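Beta-hydroxyacyl-(Acyl-carrier-protein) dehydratase FabA/FabZ (Xenorhabdus doucetiae, PDB 6QSR) probably acts as a hotdog-fold 3-hydroxyacyl-ACP dehydratase, working in the ApeI:P heterocomplex of a type II polyketide synthase that makes aryl polyene pigments. Local coordinates at residues L32-P37 and M83-G88; D137-S142 and Q163-E168. One frame throughout, in Å; residues are numbered along the deposited sequence. Where two conformers were deposited one is given.

Overall arrangement
Both contacts tie loops onto the hotdog fold, but at different depths. Contact 1 is buried, its centre about 5 Å from the centre of the chain, where the sodium-binding loop 32-37 meets the central helix 79-97. Contact 2 lies at the surface, about 16 Å from the centre of the chain, where the turn leading into strand 140-149 meets the start of the C-terminal helix 166-174. Their centres are 15 Å apart and their nearest atoms about 5 Å, without touching. The sodium ion belongs to contact 1; the side chain of Gln163 is about 11 Å from the bound sodium ion. Both contacts also border the partner chain of the heterocomplex, contact 2 through Lys166.

Contact 1: L32-P37 and M83-G88. With NA (sodium ion), chain C.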
ATOM      1  N   LEU B  32       1.577  -8.623  13.147  1.00 25.92           N
ATOM      2  CA  LEU B  32       1.831  -8.612  11.699  1.00 24.11           C
ATOM      3  C   LEU B  32       2.984  -9.524  11.298  1.00 24.13           C
ATOM      4  O   LEU B  32       3.949  -9.653  12.049  1.00 25.99           O
ATOM      5  CB  LEU B  32       2.181  -7.185  11.255  1.00 21.38           C
ATOM      6  CG  LEU B  32       1.053  -6.161  11.432  1.00 20.14           C
ATOM      7  CD1 LEU B  32       1.570  -4.746  11.229  1.00 20.85           C
ATOM      8  CD2 LEU B  32      -0.068  -6.470  10.462  1.00 19.60           C
ATOM      9  N   PRO B  33       2.921 -10.117  10.087  1.00 23.92           N
ATOM     10  CA  PRO B  33       4.128 -10.762   9.555  1.00 26.14           C
ATOM     11  C   PRO B  33       5.234  -9.740   9.234  1.00 27.11           C
ATOM     12  O   PRO B  33       6.414 -10.079   9.254  1.00 27.72           O
ATOM     13  CB  PRO B  33       3.625 -11.462   8.295  1.00 25.18           C
ATOM     14  CG  PRO B  33       2.417 -10.701   7.874  1.00 23.43           C
ATOM     15  CD  PRO B  33       1.811 -10.120   9.114  1.00 22.48           C
ATOM     16  N   HIS B  34       4.821  -8.499   8.967  1.00 27.02           N
ATOM     17  CA  HIS B  34       5.701  -7.352   8.713  1.00 24.80           C
ATOM     18  C   HIS B  34       6.690  -7.153   9.844  1.00 26.29           C
ATOM     19  O   HIS B  34       6.373  -7.436  11.005  1.00 26.80           O
ATOM     20  CB  HIS B  34       4.897  -6.038   8.594  1.00 20.53           C
ATOM     21  CG  HIS B  34       3.800  -6.069   7.573  1.00 19.74           C
ATOM     22  ND1 HIS B  34       2.709  -6.905   7.678  1.00 19.35           N
ATOM     23  CD2 HIS B  34       3.599  -5.327   6.459  1.00 18.39           C
ATOM     24  CE1 HIS B  34       1.895  -6.694   6.659  1.00 19.44           C
ATOM     25  NE2 HIS B  34       2.417  -5.748   5.902  1.00 18.92           N
ATOM     26  N   GLU B  35       7.873  -6.658   9.501  1.00 26.68           N
ATOM     27  CA  GLU B  35       8.861  -6.209  10.475  1.00 28.93           C
ATOM     28  C   GLU B  35       9.400  -4.847  10.055  1.00 27.99           C
ATOM     29  O   GLU B  35       9.327  -4.479   8.873  1.00 26.27           O
ATOM     30  CB  GLU B  35      10.000  -7.227  10.583  1.00 30.85           C
ATOM     31  CG  GLU B  35       9.557  -8.537  11.209  1.00 32.08           C
ATOM     32  CD  GLU B  35      10.674  -9.551  11.370  1.00 37.19           C
ATOM     33  OE1 GLU B  35      11.826  -9.264  10.977  1.00 39.17           O
ATOM     34  OE2 GLU B  35      10.385 -10.646  11.899  1.00 39.55           O
ATOM     35  N   ALA B  36       9.922  -4.096  11.027  1.00 28.90           N
ATOM     36  CA  ALA B  36      10.602  -2.815  10.763  1.00 30.23           C
ATOM     37  C   ALA B  36      11.679  -2.998   9.684  1.00 30.65           C
ATOM     38  O   ALA B  36      12.413  -3.986   9.738  1.00 31.06           O
ATOM     39  CB  ALA B  36      11.231  -2.272  12.048  1.00 29.28           C
ATOM     40  N   PRO B  37      11.801  -2.083   8.714  1.00 31.13           N
ATOM     41  CA  PRO B  37      11.119  -0.779   8.662  1.00 28.93           C
ATOM     42  C   PRO B  37       9.724  -0.741   7.987  1.00 28.01           C
ATOM     43  O   PRO B  37       9.182   0.354   7.797  1.00 27.46           O
ATOM     44  CB  PRO B  37      12.115   0.082   7.869  1.00 28.75           C
ATOM     45  CG  PRO B  37      12.776  -0.888   6.941  1.00 29.54           C
ATOM     46  CD  PRO B  37      12.851  -2.197   7.683  1.00 31.89           C
ATOM     47  N   MET B  83      -4.119   1.403   6.124  1.00 18.98           N
ATOM     48  CA  MET B  83      -5.387   0.651   6.200  1.00 20.83           C
ATOM     49  C   MET B  83      -5.195  -0.858   6.054  1.00 20.41           C
ATOM     50  O   MET B  83      -5.817  -1.645   6.788  1.00 21.35           O
ATOM     51  CB  MET B  83      -6.382   1.174   5.167  1.00 23.15           C
ATOM     52  CG  MET B  83      -6.984   2.511   5.554  1.00 25.66           C
ATOM     53  SD  MET B  83      -8.171   3.112   4.332  1.00 34.11           S
ATOM     54  CE  MET B  83      -7.102   4.026   3.249  1.00 33.52           C
ATOM     55  N   ALA B  84      -4.321  -1.251   5.131  1.00 19.45           N
ATOM     56  CA  ALA B  84      -3.991  -2.658   4.919  1.00 18.99           C
ATOM     57  C   ALA B  84      -3.392  -3.280   6.171  1.00 19.12           C
ATOM     58  O   ALA B  84      -3.792  -4.384   6.582  1.00 18.72           O
ATOM     59  CB  ALA B  84      -3.028  -2.809   3.751  1.00 19.33           C
ATOM     60  N   GLN B  85      -2.460  -2.565   6.792  1.00 18.03           N
ATOM     61  CA  GLN B  85      -1.821  -3.061   8.007  1.00 19.45           C
ATOM     62  C   GLN B  85      -2.773  -3.120   9.193  1.00 18.52           C
ATOM     63  O   GLN B  85      -2.655  -4.026  10.004  1.00 20.11           O
ATOM     64  CB  GLN B  85      -0.555  -2.272   8.338  1.00 18.95           C
ATOM     65  CG  GLN B  85       0.578  -2.639   7.399  1.00 21.09           C
ATOM     66  CD  GLN B  85       1.907  -2.013   7.762  1.00 20.85           C
ATOM     67  OE1 GLN B  85       2.155  -1.659   8.918  1.00 22.48           O
ATOM     68  NE2 GLN B  85       2.776  -1.880   6.772  1.00 21.49           N
ATOM     69  N   ALA B  86      -3.731  -2.195   9.271  1.00 17.75           N
ATOM     70  CA  ALA B  86      -4.771  -2.269  10.294  1.00 18.19           C
ATOM     71  C   ALA B  86      -5.591  -3.554  10.163  1.00 18.29           C
ATOM     72  O   ALA B  86      -5.908  -4.186  11.168  1.00 18.65           O
ATOM     73  CB  ALA B  86      -5.686  -1.048  10.236  1.00 16.64           C
ATOM     74  N   ILE B  87      -5.878  -3.957   8.925  1.00 17.92           N
ATOM     75  CA  ILE B  87      -6.582  -5.206   8.647  1.00 18.43           C
ATOM     76  C   ILE B  87      -5.692  -6.372   9.084  1.00 20.13           C
ATOM     77  O   ILE B  87      -6.180  -7.355   9.657  1.00 21.77           O
ATOM     78  CB  ILE B  87      -6.974  -5.343   7.145  1.00 17.72           C
ATOM     79  CG1 ILE B  87      -7.985  -4.264   6.736  1.00 16.85           C
ATOM     80  CG2 ILE B  87      -7.562  -6.728   6.864  1.00 19.87           C
ATOM     81  CD1 ILE B  87      -8.068  -4.048   5.235  1.00 16.74           C
ATOM     82  N   GLY B  88      -4.395  -6.256   8.801  1.00 19.58           N
ATOM     83  CA  GLY B  88      -3.389  -7.207   9.279  1.00 19.25           C
ATOM     84  C   GLY B  88      -3.357  -7.389  10.788  1.00 20.33           C
ATOM     85  O   GLY B  88      -3.230  -8.519  11.274  1.00 22.27           O
TER
HETATM   86 NA    NA C 201       5.934  -8.578  12.947  1.00 33.12          NA
HETATM   87  O   HOH W   1       7.818  -7.826  14.301  1.00 34.78           O
HETATM   88  O   HOH W   2       6.812 -10.604  13.165  1.00 34.34           O
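Leu32 and Gln85 meet nearly at right angles, the leucine pointing from the loop toward helix 79-97 and the extended glutamine crossing it. The two leucine methyls divide the work. CD2 rests on the main chain of the helix, 3.4 Å from Gly88 C and 3.6 Å from Gln85 O, where the absence of a side chain on Gly88 allows such a close approach. CD1 lies beside the amide end of Gln85.

The third partner, His34, offers a face of its imidazole to the aliphatic part of Gln85. Gln85 CG sits 4.2 Å from the ring centroid and 25° off the ring normal, displaced toward the rim, which makes a CH-pi contact. With CG anti to the carbonyl carbon (chi1 -74°) and the chain extended beyond it, Gln85 brings its amide obliquely past the ring, the two planes 46° apart and Gln85 NE2 3.6 Å from His34 CD2. The amide bonds elsewhere: OE1 accepts from Leu40 N and NE2 donates to Glu81, which fixes its rotation.

On its other side the loop wraps sodium, bound by Leu32 O at 2.4 Å and His34 O at 2.3 Å, with Asp29 O and two waters completing the five ligands. The His34 ring also meets Phe33 of the partner chain edge-to-face. Helix 79-97 itself packs against the curved hotdog sheet: Ala86 lies on strand 126-133, while Met83 and Ile87 reach strands 126-133, 140-149 and 152-162.

Contact 2: D137-S142 and Q163-E168; sequences DEKFGS and QPNKTE
Asn165 occupies the N-cap of helix 166-174, yet its side chain makes no capping bond; its OD1 accepts instead from the ammonium of Lys139, 2.8 Å from NZ. The contact thus joins the C-terminal helix to the hairpin turn that leads into strand 140-149 of the hotdog sheet.

Lys139 contributes about half of the buried surface. Its chain runs extended from CB to CE, past Gln163 O toward Asn165 and Glu168, and then bends at the last torsion (chi4 -58°), turning NZ onto the asparagine. The two side chains cross at about a right angle, and the donor stands 28° out of the carbonyl plane. Glu168 approaches the same lysine from the first turn of the helix: Glu168 OE2 touches Lys139 CD at 3.4 Å and forms a long salt bridge of 3.7 Å with Lys139 NZ. Since OE2 also accepts weakly from Asn165 N, one of the two bonds of a capping box is present; the reciprocal bond from the Asn165 side chain is absent. The other oxygen, Glu168 OE1, is held by the hydroxyl of Tyr162. The ammonium would be expected to stabilise the negative charge on this carboxylate.

Closer to the sheet, Gln163 N gives a weak bond to Lys139 O, and the carbonyl Gln163 O lies against the first methylenes of the lysine. Lys139 is itself set by the turn, which Asp137 braces; its backbone N bonds to Phe140 O, and separately its carboxylate forms an Asx turn with Lys139 N and an Asx motif with Phe140 N. Asp137 OD2 takes both donors, Lys139 N at 3.0 Å nearly in line with its C-O bond and Phe140 N at 2.9 Å from above the carboxylate plane.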
ATOM      1  N   ASP B 137     -12.943 -14.857   5.376  1.00 43.97           N
ATOM      2  CA  ASP B 137     -12.838 -16.325   5.489  1.00 45.73           C
ATOM      3  C   ASP B 137     -11.396 -16.718   5.869  1.00 52.02           C
ATOM      4  O   ASP B 137     -10.616 -15.851   6.266  1.00 56.73           O
ATOM      5  CB  ASP B 137     -13.321 -16.996   4.192  1.00 46.02           C
ATOM      6  CG  ASP B 137     -12.494 -16.612   2.977  1.00 44.31           C
ATOM      7  OD1 ASP B 137     -13.096 -16.261   1.942  1.00 51.47           O
ATOM      8  OD2 ASP B 137     -11.253 -16.668   3.039  1.00 46.72           O
ATOM      9  N   GLU B 138     -11.038 -17.999   5.758  1.00 59.79           N
ATOM     10  CA  GLU B 138      -9.685 -18.467   6.121  1.00 69.67           C
ATOM     11  C   GLU B 138      -8.580 -17.494   5.679  1.00 65.54           C
ATOM     12  O   GLU B 138      -7.718 -17.127   6.483  1.00 68.28           O
ATOM     13  CB  GLU B 138      -9.420 -19.878   5.548  1.00 76.89           C
ATOM     14  CG  GLU B 138      -8.120 -20.558   5.993  1.00 77.56           C
ATOM     15  CD  GLU B 138      -8.135 -21.027   7.441  1.00 81.85           C
ATOM     16  OE1 GLU B 138      -8.196 -22.255   7.672  1.00 79.59           O
ATOM     17  OE2 GLU B 138      -8.077 -20.175   8.352  1.00 82.90           O
ATOM     18  N   LYS B 139      -8.634 -17.063   4.417  1.00 54.24           N
ATOM     19  CA  LYS B 139      -7.545 -16.290   3.800  1.00 51.52           C
ATOM     20  C   LYS B 139      -7.932 -14.899   3.268  1.00 42.03           C
ATOM     21  O   LYS B 139      -7.152 -13.957   3.434  1.00 41.63           O
ATOM     22  CB  LYS B 139      -6.880 -17.137   2.705  1.00 56.83           C
ATOM     23  CG  LYS B 139      -6.183 -18.371   3.274  1.00 64.30           C
ATOM     24  CD  LYS B 139      -5.932 -19.462   2.248  1.00 71.14           C
ATOM     25  CE  LYS B 139      -5.599 -20.786   2.927  1.00 75.18           C
ATOM     26  NZ  LYS B 139      -4.415 -20.709   3.830  1.00 75.78           N
ATOM     27  N   PHE B 140      -9.118 -14.781   2.656  1.00 36.63           N
ATOM     28  CA  PHE B 140      -9.575 -13.525   2.047  0.50 35.44           C
ATOM     29  C   PHE B 140     -10.313 -12.637   3.052  1.00 33.29           C
ATOM     30  O   PHE B 140     -11.075 -13.130   3.883  1.00 33.61           O
ATOM     31  CB  PHE B 140     -10.492 -13.808   0.852  0.50 35.01           C
ATOM     32  CG  PHE B 140      -9.832 -14.580  -0.257  0.50 36.92           C
ATOM     33  CD1 PHE B 140     -10.207 -15.888  -0.530  0.50 38.46           C
ATOM     34  CD2 PHE B 140      -8.838 -13.998  -1.031  0.50 35.46           C
ATOM     35  CE1 PHE B 140      -9.605 -16.599  -1.551  0.50 39.23           C
ATOM     36  CE2 PHE B 140      -8.231 -14.705  -2.052  0.50 36.86           C
ATOM     37  CZ  PHE B 140      -8.614 -16.007  -2.313  0.50 38.58           C
ATOM     38  N   GLY B 141     -10.088 -11.325   2.959  1.00 28.22           N
ATOM     39  CA  GLY B 141     -10.756 -10.345   3.814  1.00 25.79           C
ATOM     40  C   GLY B 141     -11.198  -9.145   3.005  1.00 27.96           C
ATOM     41  O   GLY B 141     -10.510  -8.738   2.072  1.00 28.50           O
ATOM     42  N   SER B 142     -12.353  -8.586   3.360  1.00 28.73           N
ATOM     43  CA  SER B 142     -12.885  -7.395   2.709  1.00 26.86           C
ATOM     44  C   SER B 142     -13.310  -6.408   3.796  1.00 21.57           C
ATOM     45  O   SER B 142     -14.089  -6.764   4.675  1.00 19.39           O
ATOM     46  CB  SER B 142     -14.066  -7.768   1.821  1.00 29.17           C
ATOM     47  OG  SER B 142     -14.530  -6.633   1.122  1.00 30.38           O
ATOM     48  N   GLN B 163      -4.225 -13.690   2.632  1.00 36.31           N
ATOM     49  CA  GLN B 163      -3.205 -14.151   3.566  1.00 41.08           C
ATOM     50  C   GLN B 163      -2.835 -15.590   3.198  1.00 40.62           C
ATOM     51  O   GLN B 163      -3.351 -16.536   3.790  1.00 39.60           O
ATOM     52  CB  GLN B 163      -3.733 -14.019   5.004  1.00 47.78           C
ATOM     53  CG  GLN B 163      -2.713 -13.470   5.985  1.00 53.93           C
ATOM     54  CD  GLN B 163      -3.331 -13.032   7.297  1.00 61.97           C
ATOM     55  OE1 GLN B 163      -3.100 -11.912   7.759  1.00 67.47           O
ATOM     56  NE2 GLN B 163      -4.126 -13.909   7.901  1.00 64.20           N
ATOM     57  N   PRO B 164      -1.955 -15.758   2.193  1.00 41.16           N
ATOM     58  CA  PRO B 164      -1.627 -17.097   1.715  1.00 40.12           C
ATOM     59  C   PRO B 164      -0.586 -17.793   2.580  1.00 36.88           C
ATOM     60  O   PRO B 164       0.167 -17.125   3.297  1.00 29.49           O
ATOM     61  CB  PRO B 164      -1.038 -16.824   0.334  1.00 45.01           C
ATOM     62  CG  PRO B 164      -0.345 -15.513   0.495  1.00 44.17           C
ATOM     63  CD  PRO B 164      -1.182 -14.726   1.469  1.00 42.56           C
ATOM     64  N   ASN B 165      -0.560 -19.125   2.503  1.00 41.24           N
ATOM     65  CA  ASN B 165       0.583 -19.917   2.961  1.00 47.13           C
ATOM     66  C   ASN B 165       1.751 -19.655   2.023  1.00 39.54           C
ATOM     67  O   ASN B 165       1.548 -19.268   0.871  1.00 36.09           O
ATOM     68  CB  ASN B 165       0.280 -21.423   2.924  1.00 53.58           C
ATOM     69  CG  ASN B 165      -0.707 -21.854   3.988  1.00 63.95           C
ATOM     70  OD1 ASN B 165      -1.733 -21.210   4.197  1.00 70.58           O
ATOM     71  ND2 ASN B 165      -0.406 -22.961   4.659  1.00 65.96           N
ATOM     72  N   LYS B 166       2.964 -19.901   2.514  1.00 35.01           N
ATOM     73  CA  LYS B 166       4.175 -19.849   1.685  1.00 35.22           C
ATOM     74  C   LYS B 166       4.097 -20.796   0.474  1.00 37.00           C
ATOM     75  O   LYS B 166       4.534 -20.433  -0.618  1.00 38.36           O
ATOM     76  CB  LYS B 166       5.407 -20.167   2.542  1.00 35.30           C
ATOM     77  CG  LYS B 166       6.726 -20.311   1.797  1.00 36.96           C
ATOM     78  CD  LYS B 166       7.141 -19.041   1.077  1.00 38.41           C
ATOM     79  CE  LYS B 166       8.560 -19.199   0.549  1.00 40.17           C
ATOM     80  NZ  LYS B 166       9.054 -17.982  -0.140  1.00 47.63           N
ATOM     81  N   THR B 167       3.544 -21.995   0.670  1.00 38.42           N
ATOM     82  CA  THR B 167       3.400 -22.982  -0.414  1.00 40.37           C
ATOM     83  C   THR B 167       2.377 -22.534  -1.453  1.00 36.81           C
ATOM     84  O   THR B 167       2.575 -22.724  -2.654  1.00 39.30           O
ATOM     85  CB  THR B 167       2.998 -24.366   0.137  1.00 46.28           C
ATOM     86  OG1 THR B 167       3.926 -24.759   1.155  1.00 45.86           O
ATOM     87  CG2 THR B 167       2.991 -25.423  -0.970  1.00 48.44           C
ATOM     88  N   GLU B 168       1.286 -21.940  -0.978  1.00 34.12           N
ATOM     89  CA  GLU B 168       0.262 -21.363  -1.848  1.00 35.95           C
ATOM     90  C   GLU B 168       0.871 -20.278  -2.743  1.00 32.51           C
ATOM     91  O   GLU B 168       0.601 -20.217  -3.946  1.00 34.74           O
ATOM     92  CB  GLU B 168      -0.861 -20.787  -0.982  1.00 39.66           C
ATOM     93  CG  GLU B 168      -2.152 -20.466  -1.712  1.00 47.51           C
ATOM     94  CD  GLU B 168      -3.269 -20.046  -0.764  1.00 54.07           C
ATOM     95  OE1 GLU B 168      -4.377 -19.754  -1.260  1.00 58.99           O
ATOM     96  OE2 GLU B 168      -3.043 -20.000   0.470  1.00 53.14           O
TER